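Local coordinates for tRNA-splicing ligase RtcB (Thermus thermophilus, PDB 2EPG), which probably joins RNA ends bearing a 2',3'-cyclic phosphate or 3'-phosphate to 5'-hydroxyl ends, using GTP and manganese ions, at residues Leu156-Ile159 against Gly165-Val168. Residues are numbered along the deposited sequence; the frame is centred on the assembly and turned at random.
Sequences LKEI and GWLV
Two consecutive short helices, 153-162 and 164-169, come closest at Ile159 and Trp166, their CA atoms 6.0 Å apart. The CB of Trp166 already points at the first helix, and CG, standing opposite the backbone N (chi1 -169°), carries the indole on to it. At its pyrrole edge NE1 donates a hydrogen bond to OE1 of Glu158, 2.8 Å long and somewhat bent, with 150° at the hydrogen. The oxygen sits slightly off the indole plane and accepts on its anti side, while the carboxylate itself is turned 63° from the ring. Glu158 gets there with an extended chain beyond CG, and its CB lies on the face that Ile159 also covers, 3.4 Å from Trp166 NE1. On that face CG1 of Ile159 lies over the rim nearer the six-membered part, 3.7 Å from CE3 of Trp166, and CD1 follows on toward CZ3. The N-H bond at the edge and Ile159 over a face together probably limit rotation of the ring. These are two consecutive helices of the RtcB fold, joined by a very short link with a sharp change of direction, packed against the long helix 288-321 and away from the predicted GMP and manganese sites. Deeper in, the CD1 of Ile159 meets CD2 of Leu167 at 4.1 Å, a looser apolar contact that continues the buried side of the pair. Both of these residues also rest on Ala306 of the long helix, and Leu167 touches Phe151 as well. Arg170, one turn on from Trp166, adds a cation-pi contact to the indole, whereas Glu158 OE2 has a long, weak ion pair with Arg154 NE.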
# COMPACT_ATOMS: atom_id res chain seq x y z
N LEU A 156 -22.83 4.40 2.12
CA LEU A 156 -21.49 4.45 1.60
C LEU A 156 -20.85 5.80 1.93
O LEU A 156 -19.64 5.94 1.92
CB LEU A 156 -21.49 4.14 0.10
CG LEU A 156 -21.76 5.16 -0.97
CD1 LEU A 156 -20.43 5.55 -1.62
CD2 LEU A 156 -22.70 4.55 -2.01
N LYS A 157 -21.69 6.77 2.29
CA LYS A 157 -21.24 8.10 2.69
C LYS A 157 -20.61 7.97 4.08
O LYS A 157 -19.56 8.56 4.37
CB LYS A 157 -22.45 9.05 2.77
CG LYS A 157 -22.16 10.50 2.50
CD LYS A 157 -22.12 10.81 1.00
CE LYS A 157 -22.18 12.32 0.76
NZ LYS A 157 -22.12 12.68 -0.69
N GLU A 158 -21.26 7.20 4.93
CA GLU A 158 -20.74 6.96 6.27
C GLU A 158 -19.45 6.13 6.13
O GLU A 158 -18.49 6.33 6.88
CB GLU A 158 -21.79 6.23 7.11
CG GLU A 158 -23.02 7.07 7.33
CD GLU A 158 -24.07 6.38 8.18
OE1 GLU A 158 -23.94 5.15 8.39
OE2 GLU A 158 -25.03 7.06 8.61
N ILE A 159 -19.43 5.22 5.16
CA ILE A 159 -18.26 4.39 4.94
C ILE A 159 -17.05 5.26 4.60
O ILE A 159 -15.96 5.03 5.12
CB ILE A 159 -18.51 3.35 3.81
CG1 ILE A 159 -19.45 2.25 4.35
CG2 ILE A 159 -17.22 2.69 3.37
CD1 ILE A 159 -19.79 1.18 3.35
N GLY A 165 -14.05 -0.10 9.79
CA GLY A 165 -14.81 -0.33 11.01
C GLY A 165 -16.32 -0.27 10.83
O GLY A 165 -17.03 -0.98 11.52
N TRP A 166 -16.82 0.57 9.91
CA TRP A 166 -18.26 0.69 9.68
C TRP A 166 -18.81 -0.67 9.28
O TRP A 166 -19.82 -1.12 9.81
CB TRP A 166 -18.57 1.68 8.55
CG TRP A 166 -20.05 2.07 8.41
CD1 TRP A 166 -20.66 3.17 8.95
CD2 TRP A 166 -21.07 1.36 7.67
NE1 TRP A 166 -21.99 3.19 8.59
CE2 TRP A 166 -22.27 2.09 7.81
CE3 TRP A 166 -21.08 0.18 6.91
CZ2 TRP A 166 -23.47 1.68 7.22
CZ3 TRP A 166 -22.27 -0.23 6.32
CH2 TRP A 166 -23.46 0.53 6.48
N LEU A 167 -18.12 -1.33 8.35
CA LEU A 167 -18.52 -2.64 7.86
C LEU A 167 -18.40 -3.72 8.94
O LEU A 167 -19.27 -4.59 9.04
CB LEU A 167 -17.67 -3.03 6.66
CG LEU A 167 -17.92 -2.29 5.34
CD1 LEU A 167 -16.85 -2.69 4.31
CD2 LEU A 167 -19.30 -2.66 4.82
N VAL A 168 -17.33 -3.69 9.72
CA VAL A 168 -17.14 -4.68 10.77
C VAL A 168 -18.27 -4.61 11.80
O VAL A 168 -18.79 -5.63 12.23
CB VAL A 168 -15.80 -4.48 11.50
CG1 VAL A 168 -15.71 -5.40 12.71
CG2 VAL A 168 -14.66 -4.74 10.54